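PDB 6B2V: SorB from Sorangium cellulosum, which probably extends polyketide chains in the sorangicin antibiotic pathway; this part is the pyran synthase domain of module nine, a double-hotdog relative of polyketide dehydratase domains. Local coordinates for residues 56-61 with 168-173; 81-86 with 131-136; 175-180 with 207-212. All coordinates share one frame; numbering follows the deposited sequence.

Contact 1. Residues 56-61 with 168-173; sequences MDHEQL and GMPASY
Asp57 and Ser172 join two irregular loops through their main chains: Ser172 N donates to Asp57 O at 3.0 Å, and Ala171 CA lies 3.6 Å from that same Asp57 O. One residue on, His58 CA makes a second CA-H...O contact, 3.6 Å from Pro170 O. Pro170 is the central side chain. His58 CG lies opposite its backbone N (chi1 -154°), which carries the imidazole to Pro170, whose CB sits over the middle of one ring face, 3.8 Å from the centroid and 12° off the normal: a CH-pi contact. On the other flank the extended Glu59 chain crosses Pro170 at about a right angle, with Glu59 CG 3.5 Å from Pro170 O. Within the type I' turn His58-Leu61, closed by Leu61 N to His58 O, ND1 also donates to Leu61 O at 2.8 Å; NE2 pairs with a water that Ala171 N reaches only weakly. The loop contact bridges the predicted N- and C-terminal hotdog folds, and the Asp57-His58 loop probably corresponds to the one carrying the active-site histidine in dehydratases. His58 also packs on Asn211 of helix 207-225, where Asp57 OD2 takes a hydrogen bond from Asn208 ND2, while Leu61 and Pro170 lie against Phe232 of strand 232-241.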
ATOM      1  N   MET A  56       8.058  -4.076  13.701  1.00 26.13           N
ATOM      2  CA  MET A  56       9.344  -4.705  13.871  1.00 26.93           C
ATOM      3  C   MET A  56       9.959  -5.112  12.550  1.00 25.10           C
ATOM      4  O   MET A  56      11.143  -5.055  12.388  1.00 28.67           O
ATOM      5  CB  MET A  56       9.236  -5.879  14.799  1.00 30.20           C
ATOM      6  CG  MET A  56       8.946  -5.438  16.199  1.00 29.79           C
ATOM      7  SD  MET A  56       9.618  -6.562  17.422  1.00 40.84           S
ATOM      8  CE  MET A  56       8.464  -7.851  17.110  1.00 39.14           C
ATOM      9  N   ASP A  57       9.091  -5.448  11.618  1.00 28.34           N
ATOM     10  CA  ASP A  57       9.465  -5.879  10.265  1.00 26.91           C
ATOM     11  C   ASP A  57       9.774  -4.665   9.349  1.00 26.97           C
ATOM     12  O   ASP A  57      10.072  -4.826   8.210  1.00 25.48           O
ATOM     13  CB  ASP A  57       8.326  -6.696   9.610  1.00 26.29           C
ATOM     14  CG  ASP A  57       8.136  -8.109  10.207  1.00 30.11           C
ATOM     15  OD1 ASP A  57       8.967  -8.524  10.972  1.00 27.63           O
ATOM     16  OD2 ASP A  57       7.121  -8.739   9.904  1.00 29.20           O
ATOM     17  N   HIS A  58       9.628  -3.452   9.857  1.00 23.75           N
ATOM     18  CA  HIS A  58       9.747  -2.261   9.038  1.00 21.08           C
ATOM     19  C   HIS A  58      10.520  -1.109   9.668  1.00 23.34           C
ATOM     20  O   HIS A  58      10.143  -0.000   9.539  1.00 19.48           O
ATOM     21  CB  HIS A  58       8.317  -1.820   8.678  1.00 20.13           C
ATOM     22  CG  HIS A  58       8.195  -1.041   7.424  1.00 20.65           C
ATOM     23  ND1 HIS A  58       8.043   0.321   7.426  1.00 17.05           N
ATOM     24  CD2 HIS A  58       8.196  -1.413   6.135  1.00 19.01           C
ATOM     25  CE1 HIS A  58       7.940   0.745   6.194  1.00 20.17           C
ATOM     26  NE2 HIS A  58       8.024  -0.288   5.390  1.00 20.16           N
ATOM     27  N   GLU A  59      11.510  -1.422  10.474  1.00 21.81           N
ATOM     28  CA  GLU A  59      12.388  -0.453  11.128  1.00 22.07           C
ATOM     29  C   GLU A  59      11.690   0.528  12.034  1.00 20.30           C
ATOM     30  O   GLU A  59      12.107   1.623  12.154  1.00 24.30           O
ATOM     31  CB  GLU A  59      13.287   0.259  10.145  1.00 23.47           C
ATOM     32  CG  GLU A  59      14.264  -0.660   9.437  1.00 26.14           C
ATOM     33  CD  GLU A  59      15.169   0.016   8.430  1.00 29.75           C
ATOM     34  OE1 GLU A  59      15.008   1.173   8.156  1.00 34.51           O
ATOM     35  OE2 GLU A  59      16.061  -0.655   7.896  1.00 35.74           O
ATOM     36  N   GLN A  60      10.584   0.076  12.578  1.00 19.99           N
ATOM     37  CA  GLN A  60       9.761   0.815  13.503  1.00 19.82           C
ATOM     38  C   GLN A  60       8.980   1.959  12.887  1.00 21.93           C
ATOM     39  O   GLN A  60       8.407   2.734  13.598  1.00 21.27           O
ATOM     40  CB  GLN A  60      10.536   1.313  14.711  1.00 24.98           C
ATOM     41  CG  GLN A  60      11.310   0.234  15.441  1.00 25.26           C
ATOM     42  CD  GLN A  60      10.476  -0.913  15.933  1.00 28.21           C
ATOM     43  OE1 GLN A  60      10.827  -2.038  15.751  1.00 31.05           O
ATOM     44  NE2 GLN A  60       9.432  -0.631  16.592  1.00 28.01           N
ATOM     45  N   LEU A  61       8.938   1.986  11.575  1.00 18.59           N
ATOM     46  CA  LEU A  61       8.247   3.012  10.821  1.00 17.71           C
ATOM     47  C   LEU A  61       6.901   2.475  10.347  1.00 18.60           C
ATOM     48  O   LEU A  61       6.828   1.498   9.716  1.00 16.64           O
ATOM     49  CB  LEU A  61       9.112   3.445   9.643  1.00 17.33           C
ATOM     50  CG  LEU A  61       8.444   4.320   8.594  1.00 17.86           C
ATOM     51  CD1 LEU A  61       8.169   5.694   9.136  1.00 17.91           C
ATOM     52  CD2 LEU A  61       9.248   4.416   7.340  1.00 20.63           C
ATOM     53  N   GLY A 168      18.161   1.168   0.923  1.00 29.21           N
ATOM     54  CA  GLY A 168      17.540   1.636   2.127  1.00 29.29           C
ATOM     55  C   GLY A 168      16.105   1.290   2.443  1.00 27.19           C
ATOM     56  O   GLY A 168      15.534   1.897   3.269  1.00 27.42           O
ATOM     57  N   MET A 169      15.586   0.258   1.816  1.00 26.68           N
ATOM     58  CA  MET A 169      14.214  -0.150   2.065  1.00 23.38           C
ATOM     59  C   MET A 169      14.041  -0.497   3.523  1.00 23.60           C
ATOM     60  O   MET A 169      14.800  -1.264   4.058  1.00 27.08           O
ATOM     61  CB  MET A 169      13.934  -1.371   1.185  1.00 24.73           C
ATOM     62  CG  MET A 169      12.647  -2.088   1.399  1.00 25.22           C
ATOM     63  SD  MET A 169      12.463  -3.551   0.368  1.00 24.62           S
ATOM     64  CE  MET A 169      13.756  -4.652   0.963  1.00 28.78           C
ATOM     65  N   PRO A 170      13.037   0.064   4.168  1.00 21.91           N
ATOM     66  CA  PRO A 170      12.767  -0.248   5.571  1.00 21.24           C
ATOM     67  C   PRO A 170      12.307  -1.682   5.811  1.00 19.83           C
ATOM     68  O   PRO A 170      12.554  -2.230   6.812  1.00 21.75           O
ATOM     69  CB  PRO A 170      11.689   0.755   5.960  1.00 25.29           C
ATOM     70  CG  PRO A 170      11.776   1.790   4.954  1.00 24.83           C
ATOM     71  CD  PRO A 170      12.260   1.204   3.701  1.00 21.46           C
ATOM     72  N   ALA A 171      11.599  -2.239   4.848  1.00 22.28           N
ATOM     73  CA  ALA A 171      11.071  -3.585   4.990  1.00 21.48           C
ATOM     74  C   ALA A 171      12.124  -4.701   5.083  1.00 22.18           C
ATOM     75  O   ALA A 171      13.083  -4.685   4.403  1.00 23.49           O
ATOM     76  CB  ALA A 171      10.155  -3.893   3.833  1.00 18.71           C
ATOM     77  N   SER A 172      11.822  -5.699   5.877  1.00 25.22           N
ATOM     78  CA  SER A 172      12.680  -6.839   5.978  1.00 24.16           C
ATOM     79  C   SER A 172      12.379  -7.690   4.741  1.00 23.06           C
ATOM     80  O   SER A 172      11.324  -8.195   4.602  1.00 23.23           O
ATOM     81  CB  SER A 172      12.327  -7.631   7.218  1.00 28.85           C
ATOM     82  OG  SER A 172      12.697  -6.937   8.377  1.00 36.16           O
ATOM     83  N   TYR A 173      13.379  -7.942   3.925  1.00 23.27           N
ATOM     84  CA  TYR A 173      13.173  -8.682   2.690  1.00 22.78           C
ATOM     85  C   TYR A 173      12.604 -10.078   2.915  1.00 23.39           C
ATOM     86  O   TYR A 173      11.752 -10.528   2.227  1.00 20.99           O
ATOM     87  CB  TYR A 173      14.463  -8.793   1.886  1.00 23.36           C
ATOM     88  CG  TYR A 173      14.253  -9.439   0.553  1.00 22.12           C
ATOM     89  CD1 TYR A 173      13.801  -8.707  -0.514  1.00 22.70           C
ATOM     90  CD2 TYR A 173      14.470 -10.772   0.367  1.00 23.77           C
ATOM     91  CE1 TYR A 173      13.582  -9.290  -1.721  1.00 23.44           C
ATOM     92  CE2 TYR A 173      14.245 -11.364  -0.857  1.00 25.35           C
ATOM     93  CZ  TYR A 173      13.803 -10.606  -1.888  1.00 22.13           C
ATOM     94  OH  TYR A 173      13.593 -11.185  -3.086  1.00 24.26           O
TER
HETATM   95  O   HOH W   1       9.401  -0.464   2.783  1.00 27.69           O
HETATM   96  O   HOH W   2      15.545  -3.497   7.350  1.00 43.15           O

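Contact 2. Residues 81-86 with 131-136; sequences SIAGIR and VFDEPP
Ala83 and Gly84 together face Val131, and the main-chain bonds here define the tight end of the contact. Val131 O receives Ala83 N at 2.8 Å, almost head-on to the carbonyl oxygen (C=O...N angle 163°), and Gly84 N more weakly at 3.4 Å; Val131 N returns a bond to Gly84 O at 2.9 Å, approaching from above the carbonyl plane. Val131 lays its CG2 against the aliphatic part of Arg86, 3.8 Å from Arg86 CG; with CG2 anti to the carbonyl carbon, this branch is the one turned to the arginine. Two residues against one, with the register slipping by one between the Ile82-Phe132 and Gly84-Val131 pairs, is a classic beta bulge. It lies between adjacent antiparallel strands 82-90 and 123-132 of the predicted N-terminal hotdog fold, whose helix 64-77 meets the side chains of Ile82 and Ile85. Toward Ser81 and past Phe132 the strand pairing thins out. Ile82 CD1 meets the Phe132 ring obliquely at its CD1-CE1 bond, 3.8 Å from Phe132 CD1. Beyond it the strand of Val131 and Phe132 has ended, yet Asp133 N still bonds to Ser81 O at 3.1 Å. Asp133 folds its carboxylate back so that OD1 meets Ala83 CB at 3.2 Å and OD2 accepts from Ser81 OG, a pair modelled so close that its exact length is doubtful. The solvent side is here: Ser81 is exposed, and the chain past Asp133 leads off from residues 81-86.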
ATOM      1  N   SER A  81     -19.254  -0.486   3.389  1.00 22.43           N
ATOM      2  CA  SER A  81     -18.783  -1.407   2.394  1.00 21.60           C
ATOM      3  C   SER A  81     -17.870  -0.659   1.423  1.00 20.15           C
ATOM      4  O   SER A  81     -18.296   0.154   0.706  1.00 22.89           O
ATOM      5  CB  SER A  81     -20.011  -2.015   1.688  1.00 28.14           C
ATOM      6  OG  SER A  81     -19.651  -2.996   0.772  1.00 32.54           O
ATOM      7  N   ILE A  82     -16.611  -1.023   1.406  1.00 22.15           N
ATOM      8  CA  ILE A  82     -15.618  -0.274   0.663  1.00 20.91           C
ATOM      9  C   ILE A  82     -15.126  -0.943  -0.587  1.00 20.66           C
ATOM     10  O   ILE A  82     -14.729  -2.052  -0.548  1.00 22.80           O
ATOM     11  CB  ILE A  82     -14.407  -0.045   1.586  1.00 20.81           C
ATOM     12  CG1 ILE A  82     -14.800   0.621   2.896  1.00 20.21           C
ATOM     13  CG2 ILE A  82     -13.293   0.719   0.916  1.00 21.57           C
ATOM     14  CD1 ILE A  82     -15.532   1.896   2.741  1.00 20.96           C
ATOM     15  N   ALA A  83     -15.173  -0.218  -1.677  1.00 18.84           N
ATOM     16  CA  ALA A  83     -14.695  -0.659  -2.951  1.00 18.21           C
ATOM     17  C   ALA A  83     -13.260  -0.296  -3.214  1.00 17.38           C
ATOM     18  O   ALA A  83     -12.610  -0.897  -4.000  1.00 16.67           O
ATOM     19  CB  ALA A  83     -15.562  -0.063  -4.051  1.00 19.95           C
ATOM     20  N   GLY A  84     -12.813   0.742  -2.554  1.00 16.23           N
ATOM     21  CA  GLY A  84     -11.479   1.218  -2.762  1.00 17.77           C
ATOM     22  C   GLY A  84     -11.190   2.518  -2.077  1.00 16.48           C
ATOM     23  O   GLY A  84     -11.952   2.962  -1.298  1.00 14.77           O
ATOM     24  N   ILE A  85     -10.018   3.053  -2.397  1.00 14.34           N
ATOM     25  CA  ILE A  85      -9.501   4.296  -1.869  1.00 14.43           C
ATOM     26  C   ILE A  85      -9.047   5.196  -3.001  1.00 15.01           C
ATOM     27  O   ILE A  85      -8.498   4.771  -3.901  1.00 14.70           O
ATOM     28  CB  ILE A  85      -8.376   4.043  -0.842  1.00 14.12           C
ATOM     29  CG1 ILE A  85      -8.967   3.552   0.463  1.00 15.68           C
ATOM     30  CG2 ILE A  85      -7.565   5.296  -0.527  1.00 14.63           C
ATOM     31  CD1 ILE A  85      -7.973   3.034   1.461  1.00 16.71           C
ATOM     32  N   ARG A  86      -9.361   6.470  -2.903  1.00 13.63           N
ATOM     33  CA  ARG A  86      -8.939   7.435  -3.898  1.00 14.67           C
ATOM     34  C   ARG A  86      -8.200   8.594  -3.230  1.00 15.03           C
ATOM     35  O   ARG A  86      -8.421   8.877  -2.109  1.00 15.69           O
ATOM     36  CB  ARG A  86     -10.117   8.009  -4.707  1.00 17.72           C
ATOM     37  CG  ARG A  86     -10.618   7.098  -5.797  1.00 17.77           C
ATOM     38  CD  ARG A  86     -11.786   7.628  -6.596  1.00 21.87           C
ATOM     39  NE  ARG A  86     -11.426   8.871  -7.156  1.00 29.49           N
ATOM     40  CZ  ARG A  86     -12.014   9.997  -6.845  1.00 35.89           C
ATOM     41  NH1 ARG A  86     -13.018  10.003  -6.009  1.00 38.57           N
ATOM     42  NH2 ARG A  86     -11.595  11.110  -7.377  1.00 38.97           N
ATOM     43  N   VAL A 131     -14.032   4.938  -0.956  1.00 17.68           N
ATOM     44  CA  VAL A 131     -15.068   4.847  -1.947  1.00 17.74           C
ATOM     45  C   VAL A 131     -15.963   3.655  -1.653  1.00 19.00           C
ATOM     46  O   VAL A 131     -15.510   2.557  -1.563  1.00 17.05           O
ATOM     47  CB  VAL A 131     -14.444   4.616  -3.316  1.00 17.96           C
ATOM     48  CG1 VAL A 131     -15.501   4.548  -4.391  1.00 19.68           C
ATOM     49  CG2 VAL A 131     -13.401   5.684  -3.618  1.00 19.92           C
ATOM     50  N   PHE A 132     -17.230   3.963  -1.512  1.00 19.46           N
ATOM     51  CA  PHE A 132     -18.227   3.003  -1.189  1.00 21.22           C
ATOM     52  C   PHE A 132     -18.586   2.185  -2.393  1.00 20.77           C
ATOM     53  O   PHE A 132     -18.393   2.546  -3.488  1.00 21.38           O
ATOM     54  CB  PHE A 132     -19.489   3.728  -0.725  1.00 24.21           C
ATOM     55  CG  PHE A 132     -19.459   4.222   0.699  1.00 26.23           C
ATOM     56  CD1 PHE A 132     -18.359   4.111   1.476  1.00 23.74           C
ATOM     57  CD2 PHE A 132     -20.561   4.830   1.235  1.00 30.27           C
ATOM     58  CE1 PHE A 132     -18.353   4.570   2.757  1.00 25.31           C
ATOM     59  CE2 PHE A 132     -20.584   5.277   2.517  1.00 26.05           C
ATOM     60  CZ  PHE A 132     -19.477   5.147   3.287  1.00 30.17           C
ATOM     61  N   ASP A 133     -19.152   1.034  -2.119  1.00 21.28           N
ATOM     62  CA  ASP A 133     -19.654   0.167  -3.142  1.00 21.06           C
ATOM     63  C   ASP A 133     -20.896   0.783  -3.817  1.00 25.23           C
ATOM     64  O   ASP A 133     -21.200   0.413  -4.891  1.00 23.81           O
ATOM     65  CB  ASP A 133     -19.975  -1.209  -2.590  1.00 24.04           C
ATOM     66  CG  ASP A 133     -18.791  -2.067  -2.473  1.00 28.40           C
ATOM     67  OD1 ASP A 133     -17.972  -2.120  -3.350  1.00 34.37           O
ATOM     68  OD2 ASP A 133     -18.679  -2.756  -1.494  1.00 34.91           O
ATOM     69  N   GLU A 134     -21.611   1.650  -3.120  1.00 24.09           N
ATOM     70  CA  GLU A 134     -22.840   2.309  -3.626  1.00 25.93           C
ATOM     71  C   GLU A 134     -22.756   3.833  -3.583  1.00 25.04           C
ATOM     72  O   GLU A 134     -22.369   4.379  -2.594  1.00 42.58           O
ATOM     73  CB  GLU A 134     -24.106   1.889  -2.902  1.00 27.18           C
ATOM     74  CG  GLU A 134     -24.518   0.466  -3.102  1.00 25.91           C
ATOM     75  CD  GLU A 134     -24.789   0.079  -4.528  1.00 26.61           C
ATOM     76  OE1 GLU A 134     -25.056   0.911  -5.340  1.00 31.16           O
ATOM     77  OE2 GLU A 134     -24.752  -1.090  -4.833  1.00 29.15           O
ATOM     78  N   PRO A 135     -23.092   4.514  -4.655  1.00 23.04           N
ATOM     79  CA  PRO A 135     -23.350   3.963  -5.974  1.00 24.29           C
ATOM     80  C   PRO A 135     -22.076   3.438  -6.618  1.00 22.96           C
ATOM     81  O   PRO A 135     -21.016   3.802  -6.196  1.00 24.66           O
ATOM     82  CB  PRO A 135     -23.852   5.170  -6.742  1.00 25.14           C
ATOM     83  CG  PRO A 135     -23.128   6.298  -6.126  1.00 23.81           C
ATOM     84  CD  PRO A 135     -23.051   5.979  -4.675  1.00 26.14           C
ATOM     85  N   PRO A 136     -22.201   2.608  -7.627  1.00 24.00           N
ATOM     86  CA  PRO A 136     -21.002   2.014  -8.189  1.00 23.62           C
ATOM     87  C   PRO A 136     -20.025   3.038  -8.677  1.00 23.81           C
ATOM     88  O   PRO A 136     -20.395   3.937  -9.330  1.00 25.36           O
ATOM     89  CB  PRO A 136     -21.534   1.177  -9.332  1.00 28.17           C
ATOM     90  CG  PRO A 136     -22.902   0.791  -8.891  1.00 27.07           C
ATOM     91  CD  PRO A 136     -23.421   1.991  -8.155  1.00 24.32           C
TER

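Contact 3. Residues 175-180 with 207-212; sequences KLWIAS and PNLGNS
The first turns of helix 207-225, the long helix of the predicted C-terminal hotdog fold, meet the run-in to strand 178-183 where the hydroxyl of Ser212 receives the main chain of Trp177. Trp177 N points at Ser212 OG over 2.9 Å with an N-H...O angle of 177°, practically straight. The same hydroxyl passes its proton back to the helix, to Asn208 O at 2.8 Å; chi1 of -61° sets OG beside the Ser212 backbone N and brings it within range of that carbonyl. Asn208 O also takes the ordinary helical bond from Ser212 N, and the two donors come from opposite faces of its plane. The hydroxyl is thus both donor and acceptor, which fixes its rotation.

On one side of this bond the indole of Trp177 covers Leu209. Leu209 CD1 stands over the six-membered ring, 3.8 Å from its centroid and 16° off the normal, a CH-pi contact, while CD2 lies near the far end of the ring at CZ2. Leu176 instead pushes its CD2 in against the side of the helix, between Asn208 O, 3.5 Å away, and Asn211 CB. Ile178 CD1 comes within 3.9 Å of Ser212 O, a buried carbonyl with no polar partner in the model. At the other end Asn208 CB packs directly on Lys175 O at 3.4 Å, and a water supplements this, donating to Lys175 O at 2.7 Å and accepting from Asn208 ND2 at 2.8 Å.

The helix start also leans on helix 64-77 of the N-terminal hotdog, with Pro207 on Ala66 and Asn211 on Val65. Trp177 rests on Leu192 of strand 187-192, the partner of strand 178-183, as well as on the following Ala194 and Pro195.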
ATOM      1  N   LYS A 175      10.588 -10.985   5.086  1.00 19.61           N
ATOM      2  CA  LYS A 175       9.190 -10.904   5.449  1.00 19.41           C
ATOM      3  C   LYS A 175       8.278 -10.548   4.282  1.00 17.55           C
ATOM      4  O   LYS A 175       7.118 -10.706   4.376  1.00 20.30           O
ATOM      5  CB  LYS A 175       9.000  -9.918   6.581  1.00 21.18           C
ATOM      6  CG  LYS A 175       9.740 -10.293   7.834  1.00 26.02           C
ATOM      7  CD  LYS A 175       9.135 -11.522   8.451  1.00 26.84           C
ATOM      8  CE  LYS A 175       9.690 -11.816   9.843  1.00 33.71           C
ATOM      9  NZ  LYS A 175      11.095 -11.380   9.916  1.00 41.60           N
ATOM     10  N   LEU A 176       8.887 -10.072   3.225  1.00 17.64           N
ATOM     11  CA  LEU A 176       8.193  -9.803   1.997  1.00 15.37           C
ATOM     12  C   LEU A 176       7.927 -11.100   1.223  1.00 16.85           C
ATOM     13  O   LEU A 176       8.467 -12.113   1.532  1.00 16.25           O
ATOM     14  CB  LEU A 176       8.994  -8.868   1.121  1.00 15.94           C
ATOM     15  CG  LEU A 176       9.329  -7.502   1.692  1.00 17.28           C
ATOM     16  CD1 LEU A 176      10.126  -6.701   0.719  1.00 17.30           C
ATOM     17  CD2 LEU A 176       8.069  -6.816   2.129  1.00 18.70           C
ATOM     18  N   TRP A 177       7.068 -11.007   0.229  1.00 11.84           N
ATOM     19  CA  TRP A 177       6.718 -12.117  -0.604  1.00 12.71           C
ATOM     20  C   TRP A 177       7.530 -12.209  -1.905  1.00 12.05           C
ATOM     21  O   TRP A 177       7.402 -13.123  -2.628  1.00 11.53           O
ATOM     22  CB  TRP A 177       5.246 -12.031  -0.997  1.00 11.95           C
ATOM     23  CG  TRP A 177       4.222 -12.174   0.101  1.00 11.73           C
ATOM     24  CD1 TRP A 177       4.270 -11.664   1.340  1.00 13.73           C
ATOM     25  CD2 TRP A 177       2.976 -12.864   0.004  1.00 11.71           C
ATOM     26  NE1 TRP A 177       3.163 -12.007   2.025  1.00 14.69           N
ATOM     27  CE2 TRP A 177       2.330 -12.718   1.209  1.00 14.49           C
ATOM     28  CE3 TRP A 177       2.349 -13.571  -1.000  1.00 13.14           C
ATOM     29  CZ2 TRP A 177       1.108 -13.305   1.449  1.00 14.76           C
ATOM     30  CZ3 TRP A 177       1.145 -14.128  -0.759  1.00 13.31           C
ATOM     31  CH2 TRP A 177       0.544 -13.993   0.447  1.00 16.60           C
ATOM     32  N   ILE A 178       8.354 -11.217  -2.154  1.00 11.34           N
ATOM     33  CA  ILE A 178       9.107 -11.234  -3.386  1.00 11.62           C
ATOM     34  C   ILE A 178      10.102 -12.377  -3.517  1.00 11.57           C
ATOM     35  O   ILE A 178      10.853 -12.599  -2.641  1.00 13.53           O
ATOM     36  CB  ILE A 178       9.804  -9.886  -3.564  1.00 12.39           C
ATOM     37  CG1 ILE A 178       8.749  -8.812  -3.583  1.00 15.57           C
ATOM     38  CG2 ILE A 178      10.580  -9.856  -4.863  1.00 13.65           C
ATOM     39  CD1 ILE A 178       9.334  -7.455  -3.541  1.00 20.45           C
ATOM     40  N   ALA A 179      10.022 -13.107  -4.621  1.00 11.11           N
ATOM     41  CA  ALA A 179      10.915 -14.219  -4.882  1.00 12.72           C
ATOM     42  C   ALA A 179      11.839 -14.004  -6.053  1.00 14.23           C
ATOM     43  O   ALA A 179      12.852 -14.583  -6.142  1.00 18.89           O
ATOM     44  CB  ALA A 179      10.147 -15.468  -5.138  1.00 15.31           C
ATOM     45  N   SER A 180      11.416 -13.195  -6.978  1.00 13.25           N
ATOM     46  CA  SER A 180      12.196 -12.830  -8.145  1.00 11.99           C
ATOM     47  C   SER A 180      11.738 -11.481  -8.686  1.00 11.24           C
ATOM     48  O   SER A 180      10.680 -11.074  -8.417  1.00 11.98           O
ATOM     49  CB  SER A 180      12.039 -13.853  -9.278  1.00 13.11           C
ATOM     50  OG  SER A 180      10.781 -13.699  -9.876  1.00 18.23           O
ATOM     51  N   PRO A 207       0.487  -5.795   5.837  1.00 18.50           N
ATOM     52  CA  PRO A 207       1.495  -4.849   5.422  1.00 17.89           C
ATOM     53  C   PRO A 207       2.642  -5.504   4.685  1.00 15.82           C
ATOM     54  O   PRO A 207       3.198  -4.880   3.872  1.00 16.27           O
ATOM     55  CB  PRO A 207       1.914  -4.207   6.737  1.00 19.01           C
ATOM     56  CG  PRO A 207       0.690  -4.241   7.524  1.00 18.51           C
ATOM     57  CD  PRO A 207       0.041  -5.535   7.213  1.00 19.74           C
ATOM     58  N   ASN A 208       3.014  -6.698   5.059  1.00 14.17           N
ATOM     59  CA  ASN A 208       4.107  -7.334   4.354  1.00 15.28           C
ATOM     60  C   ASN A 208       3.774  -7.600   2.870  1.00 16.21           C
ATOM     61  O   ASN A 208       4.619  -7.461   2.032  1.00 14.06           O
ATOM     62  CB  ASN A 208       4.520  -8.623   5.057  1.00 19.53           C
ATOM     63  CG  ASN A 208       5.347  -8.371   6.311  1.00 25.52           C
ATOM     64  OD1 ASN A 208       5.935  -7.373   6.439  1.00 28.01           O
ATOM     65  ND2 ASN A 208       5.324  -9.296   7.220  1.00 29.27           N
ATOM     66  N   LEU A 209       2.553  -8.051   2.628  1.00 13.38           N
ATOM     67  CA  LEU A 209       2.075  -8.249   1.288  1.00 11.24           C
ATOM     68  C   LEU A 209       1.912  -6.893   0.575  1.00 11.85           C
ATOM     69  O   LEU A 209       2.280  -6.770  -0.513  1.00 10.54           O
ATOM     70  CB  LEU A 209       0.767  -9.042   1.272  1.00 11.31           C
ATOM     71  CG  LEU A 209       0.110  -9.298  -0.096  1.00 11.35           C
ATOM     72  CD1 LEU A 209       1.064  -9.944  -1.073  1.00 12.81           C
ATOM     73  CD2 LEU A 209      -1.066 -10.199   0.110  1.00 12.69           C
ATOM     74  N   GLY A 210       1.367  -5.900   1.254  1.00 11.90           N
ATOM     75  CA  GLY A 210       1.243  -4.607   0.625  1.00 10.96           C
ATOM     76  C   GLY A 210       2.555  -3.994   0.201  1.00  9.75           C
ATOM     77  O   GLY A 210       2.667  -3.460  -0.807  1.00 10.26           O
ATOM     78  N   ASN A 211       3.530  -4.113   1.067  1.00 11.42           N
ATOM     79  CA  ASN A 211       4.873  -3.649   0.733  1.00 12.23           C
ATOM     80  C   ASN A 211       5.482  -4.440  -0.425  1.00 11.23           C
ATOM     81  O   ASN A 211       6.224  -3.928  -1.177  1.00 12.95           O
ATOM     82  CB  ASN A 211       5.795  -3.721   1.935  1.00 13.24           C
ATOM     83  CG  ASN A 211       5.632  -2.535   2.846  1.00 20.82           C
ATOM     84  OD1 ASN A 211       5.841  -2.648   4.007  1.00 24.21           O
ATOM     85  ND2 ASN A 211       5.292  -1.449   2.296  1.00 21.95           N
ATOM     86  N   SER A 212       5.139  -5.711  -0.510  1.00 11.17           N
ATOM     87  CA  SER A 212       5.602  -6.519  -1.623  1.00 12.43           C
ATOM     88  C   SER A 212       5.073  -5.990  -2.955  1.00 12.36           C
ATOM     89  O   SER A 212       5.657  -6.178  -3.949  1.00 13.30           O
ATOM     90  CB  SER A 212       5.198  -7.969  -1.460  1.00 11.95           C
ATOM     91  OG  SER A 212       5.748  -8.506  -0.307  1.00 12.18           O
TER
HETATM   92  O   HOH W   3       5.292 -11.842   5.978  1.00 40.25           O

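Overall arrangement
Contacts 1 and 3 are neighbours, with centres 11 Å apart, and they touch: Tyr173 OH probably bonds to Ile178 O at 3.1 Å. Contact 2 lies on the other side of the chain's centre, its own centre 30 Å from contact 1 and 26 Å from contact 3. Along the chain, contact 1 spans both hotdogs and encloses contact 2, which stays within the N-terminal one; contact 3 follows within the C-terminal one. Contact 1 crosses the seam between the hotdogs and contact 3 borders it from the C-terminal side, through Asn208 and Asn211, consistent with the cleft between hotdogs that holds the active site in dehydratase relatives; contact 2 joins strands of one hotdog.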